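Local coordinates for protein type III effector NopAA (Sinorhizobium fredii USDA 257, PDB 6SDU) that hydrolyses xyloglucan as the enzymatic domain of a type III secreted effector of a symbiotic rhizobium, and belongs to glycoside hydrolase family 12, at residues 96-101 and 183-188; 197-200 and 205-208. All coordinates share one frame; numbering follows the deposited sequence.

Contact 1: residues 96-101 and 183-188; sequences QEVPTG and KTNSGT
Two hydrogen bonds join Q96 to N185, one through the backbone and one between the side-chain amides. The backbone N of Q96 donates to the carbonyl O of N185 over 2.8 Å, and Q96 NE2 reaches N185 OD1 at 3.1 Å. The second bond is fairly straight, 161° at the hydrogen, and uses a lone pair in the carbonyl plane of N185, while OD1 lies almost in the amide plane of Q96. The side chains cross at about a right angle, and their amide planes are turned 65° apart. A chi1 of 70° sets Q96 CG between its backbone N and carbonyl carbon, 3.4 Å from N185 OD1, and the bend at chi2 then directs the amide so that NE2 meets that oxygen. The contact sits at one edge of the smaller antiparallel sheet of the family 12 beta-sandwich, where strand 186-190 flanks strand 90-97. Side-chain polar groups here also have partners on the other sheet. Q96 OE1 is hydrogen-bonded to Y214 OH and NE2 weakly to T123 OG1, so both ends of this buried amide are engaged; N185 OD1 accepts a further bond from N124 ND2. V98 borders the same oxygen with both methyls, CG2 lying 3.6 Å from N185 OD1. Next to N185 in the chain, T184 OG1 donates to the carbonyl O of S186 at 3.0 Å, a bond within 183-188.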
loop_
_atom_site.group_PDB
_atom_site.type_symbol
_atom_site.label_atom_id
_atom_site.label_comp_id
_atom_site.label_asym_id
_atom_site.label_seq_id
_atom_site.Cartn_x
_atom_site.Cartn_y
_atom_site.Cartn_z
ATOM N N GLN A 96 4.361 -10.721 -6.643
ATOM C CA GLN A 96 5.281 -10.611 -5.514
ATOM C C GLN A 96 5.552 -11.962 -4.847
ATOM O O GLN A 96 4.814 -12.933 -5.021
ATOM C CB GLN A 96 4.746 -9.624 -4.474
ATOM C CG GLN A 96 3.514 -10.154 -3.715
ATOM C CD GLN A 96 2.483 -9.086 -3.462
ATOM O OE1 GLN A 96 2.609 -7.961 -3.950
ATOM N NE2 GLN A 96 1.457 -9.426 -2.679
ATOM N N GLU A 97 6.651 -12.004 -4.091
ATOM C CA GLU A 97 6.996 -13.131 -3.234
ATOM C C GLU A 97 7.185 -12.590 -1.817
ATOM O O GLU A 97 7.992 -11.684 -1.606
ATOM C CB GLU A 97 8.268 -13.820 -3.725
ATOM C CG GLU A 97 8.189 -14.458 -5.116
ATOM C CD GLU A 97 9.582 -14.825 -5.673
ATOM O OE1 GLU A 97 10.575 -14.167 -5.295
ATOM O OE2 GLU A 97 9.689 -15.775 -6.484
ATOM N N VAL A 98 6.459 -13.149 -0.860
ATOM C CA VAL A 98 6.367 -12.590 0.489
ATOM C C VAL A 98 6.809 -13.659 1.471
ATOM O O VAL A 98 6.782 -14.863 1.157
ATOM C CB VAL A 98 4.932 -12.099 0.805
ATOM C CG1 VAL A 98 4.491 -10.987 -0.147
ATOM C CG2 VAL A 98 3.961 -13.258 0.738
ATOM N N PRO A 99 7.233 -13.271 2.666
ATOM C CA PRO A 99 7.553 -14.241 3.717
ATOM C C PRO A 99 6.247 -14.703 4.349
ATOM O O PRO A 99 5.163 -14.258 3.966
ATOM C CB PRO A 99 8.411 -13.447 4.715
ATOM C CG PRO A 99 7.979 -12.046 4.532
ATOM C CD PRO A 99 7.481 -11.882 3.109
ATOM N N THR A 100 6.362 -15.632 5.302
ATOM C CA THR A 100 5.204 -16.152 6.027
ATOM C C THR A 100 4.863 -15.370 7.301
ATOM O O THR A 100 3.690 -15.050 7.535
ATOM C CB THR A 100 5.434 -17.634 6.376
ATOM O OG1 THR A 100 5.562 -18.400 5.174
ATOM C CG2 THR A 100 4.276 -18.180 7.180
ATOM N N GLY A 101 5.856 -15.099 8.151
ATOM C CA GLY A 101 5.631 -14.521 9.460
ATOM C C GLY A 101 5.900 -13.021 9.584
ATOM O O GLY A 101 6.181 -12.306 8.623
ATOM N N LYS A 183 -6.583 -13.149 -0.015
ATOM C CA LYS A 183 -5.237 -12.633 -0.228
ATOM C C LYS A 183 -4.634 -13.251 -1.480
ATOM O O LYS A 183 -4.932 -14.396 -1.835
ATOM C CB LYS A 183 -4.347 -12.939 0.970
ATOM C CG LYS A 183 -4.831 -12.358 2.286
ATOM C CD LYS A 183 -4.160 -13.084 3.465
ATOM C CE LYS A 183 -4.605 -12.477 4.790
ATOM N NZ LYS A 183 -3.738 -12.950 5.896
ATOM N N THR A 184 -3.807 -12.471 -2.174
ATOM C CA THR A 184 -3.161 -12.936 -3.400
ATOM C C THR A 184 -1.776 -12.309 -3.510
ATOM O O THR A 184 -1.498 -11.257 -2.907
ATOM C CB THR A 184 -4.020 -12.598 -4.636
ATOM O OG1 THR A 184 -3.565 -13.343 -5.782
ATOM C CG2 THR A 184 -3.957 -11.088 -4.927
ATOM N N ASN A 185 -0.891 -12.978 -4.271
ATOM C CA ASN A 185 0.443 -12.454 -4.560
ATOM C C ASN A 185 0.635 -12.042 -6.012
ATOM O O ASN A 185 1.758 -11.683 -6.398
ATOM C CB ASN A 185 1.536 -13.458 -4.164
ATOM C CG ASN A 185 1.751 -13.509 -2.658
ATOM O OD1 ASN A 185 1.751 -12.469 -1.992
ATOM N ND2 ASN A 185 1.927 -14.713 -2.110
ATOM N N SER A 186 -0.394 -12.147 -6.842
ATOM C CA SER A 186 -0.335 -11.616 -8.197
ATOM C C SER A 186 -1.752 -11.262 -8.621
ATOM O O SER A 186 -2.710 -11.954 -8.257
ATOM C CB SER A 186 0.306 -12.604 -9.181
ATOM O OG SER A 186 -0.578 -13.671 -9.462
ATOM N N GLY A 187 -1.883 -10.205 -9.409
ATOM C CA GLY A 187 -3.197 -9.760 -9.820
ATOM C C GLY A 187 -3.116 -8.420 -10.524
ATOM O O GLY A 187 -2.035 -7.890 -10.769
ATOM N N THR A 188 -4.294 -7.886 -10.842
ATOM C CA THR A 188 -4.438 -6.600 -11.518
ATOM C C THR A 188 -5.583 -5.840 -10.871
ATOM O O THR A 188 -6.649 -6.416 -10.641
ATOM C CB THR A 188 -4.720 -6.795 -13.014
ATOM O OG1 THR A 188 -3.620 -7.483 -13.632
ATOM C CG2 THR A 188 -4.933 -5.458 -13.710
#

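Contact 2: residues 197-200 and 205-208; sequences WIKS and GDIE
K199 lies alongside G205 and reaches as far as D206, joining the last part of helix 191-200 to the loop that leads into strand 208-218 of the larger sheet of the beta-sandwich. The contact is a van der Waals one between the lysine methylenes and the G205 peptide, without a hydrogen bond across the segments. With CG anti to the backbone N (chi1 -176°) and each later torsion also trans, the lysine projects from the helix as a fully extended rod. Its methylenes pass the peptide carbonyl of G205: K199 CG is 3.6 Å and K199 CD 3.5 Å from G205 O, and further along K199 CE is 3.6 Å from G205 C. F204 also touches this side chain.

D206 is the centre of an inverse gamma turn (phi -76°, psi 81°), closed by a weak hydrogen bond of 2.8 Å from I207 N to G205 O. The oxygen flanked by the lysine methylenes is thus the acceptor of the turn. Although the CB of D206 is directed away from the helix overall, it still meets the end of the lysine. The carboxylate has its own partner: OD2 is hydrogen-bonded to S85 OG, and L84 touches the same side chain. The opposite charges may attract each other weakly across this surface, but no salt bridge forms. At the tip of the lysine, K199 NZ stands 4.0 Å from D206 CB. The same K199 NZ is 4.3 Å from D206 OD1.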
loop_
_atom_site.group_PDB
_atom_site.type_symbol
_atom_site.label_atom_id
_atom_site.label_comp_id
_atom_site.label_asym_id
_atom_site.label_seq_id
_atom_site.Cartn_x
_atom_site.Cartn_y
_atom_site.Cartn_z
ATOM N N TRP A 197 -16.076 4.076 -7.337
ATOM C CA TRP A 197 -16.977 3.532 -6.323
ATOM C C TRP A 197 -16.884 4.308 -5.008
ATOM O O TRP A 197 -17.907 4.554 -4.354
ATOM C CB TRP A 197 -16.671 2.052 -6.100
ATOM C CG TRP A 197 -17.566 1.389 -5.071
ATOM C CD1 TRP A 197 -18.734 0.703 -5.307
ATOM C CD2 TRP A 197 -17.365 1.354 -3.648
ATOM N NE1 TRP A 197 -19.267 0.245 -4.117
ATOM C CE2 TRP A 197 -18.440 0.621 -3.089
ATOM C CE3 TRP A 197 -16.374 1.857 -2.796
ATOM C CZ2 TRP A 197 -18.553 0.392 -1.716
ATOM C CZ3 TRP A 197 -16.487 1.623 -1.432
ATOM C CH2 TRP A 197 -17.569 0.899 -0.907
ATOM N N ILE A 198 -15.669 4.709 -4.608
ATOM C CA ILE A 198 -15.507 5.474 -3.376
ATOM C C ILE A 198 -16.154 6.848 -3.512
ATOM O O ILE A 198 -16.736 7.373 -2.555
ATOM C CB ILE A 198 -14.020 5.586 -2.992
ATOM C CG1 ILE A 198 -13.403 4.200 -2.784
ATOM C CG2 ILE A 198 -13.873 6.410 -1.723
ATOM C CD1 ILE A 198 -11.885 4.223 -2.574
ATOM N N LYS A 199 -16.037 7.463 -4.691
ATOM C CA LYS A 199 -16.728 8.726 -4.943
ATOM C C LYS A 199 -18.242 8.556 -4.833
ATOM O O LYS A 199 -18.921 9.396 -4.227
ATOM C CB LYS A 199 -16.342 9.251 -6.330
ATOM C CG LYS A 199 -16.914 10.610 -6.699
ATOM C CD LYS A 199 -16.573 10.961 -8.142
ATOM C CE LYS A 199 -17.204 12.291 -8.572
ATOM N NZ LYS A 199 -16.890 12.660 -9.988
ATOM N N SER A 200 -18.776 7.434 -5.348
ATOM C CA SER A 200 -20.219 7.160 -5.315
ATOM C C SER A 200 -20.764 7.009 -3.898
ATOM O O SER A 200 -21.973 7.162 -3.694
ATOM C CB SER A 200 -20.548 5.909 -6.149
ATOM O OG SER A 200 -20.451 4.703 -5.403
ATOM N N GLY A 205 -15.157 14.098 -4.129
ATOM C CA GLY A 205 -15.707 14.485 -5.425
ATOM C C GLY A 205 -14.804 14.097 -6.581
ATOM O O GLY A 205 -14.218 13.007 -6.575
ATOM N N ASP A 206 -14.694 14.973 -7.587
ATOM C CA ASP A 206 -13.808 14.753 -8.732
ATOM C C ASP A 206 -12.382 15.041 -8.267
ATOM O O ASP A 206 -11.814 16.122 -8.443
ATOM C CB ASP A 206 -14.205 15.608 -9.929
ATOM C CG ASP A 206 -13.430 15.234 -11.191
ATOM O OD1 ASP A 206 -13.016 14.054 -11.291
ATOM O OD2 ASP A 206 -13.253 16.099 -12.082
ATOM N N ILE A 207 -11.821 14.032 -7.617
ATOM C CA ILE A 207 -10.497 14.104 -7.025
ATOM C C ILE A 207 -9.436 14.188 -8.120
ATOM O O ILE A 207 -9.537 13.521 -9.163
ATOM C CB ILE A 207 -10.364 12.840 -6.159
ATOM C CG1 ILE A 207 -9.129 12.780 -5.305
ATOM C CG2 ILE A 207 -10.408 11.589 -7.026
ATOM C CD1 ILE A 207 -9.048 11.427 -4.600
ATOM N N GLU A 208 -8.407 15.004 -7.901
ATOM C CA GLU A 208 -7.235 14.977 -8.773
ATOM C C GLU A 208 -6.277 13.914 -8.238
ATOM O O GLU A 208 -5.702 14.073 -7.158
ATOM C CB GLU A 208 -6.527 16.327 -8.875
ATOM C CG GLU A 208 -5.491 16.241 -9.995
ATOM C CD GLU A 208 -4.790 17.532 -10.336
ATOM O OE1 GLU A 208 -5.441 18.406 -10.944
ATOM O OE2 GLU A 208 -3.572 17.647 -10.045
#

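Overall arrangement
From the N terminus, the chain first reaches contact 1 at the end of strand 90-97, then runs through much of the larger sheet before 183-188 returns to close a long loop of 81 intervening residues. Strand 186-190, an edge strand of the smaller sheet, passes directly into helix 191-200, whose last part opens contact 2. Only four residues separate 197-200 from 205-208, so this second closure is local and leads into strand 208-218 of the larger sheet. The two loops follow in series, neither nested nor crossed. Contact 1 and contact 2 lie on opposite sides of the chain's centre, with their own centres 28 Å apart.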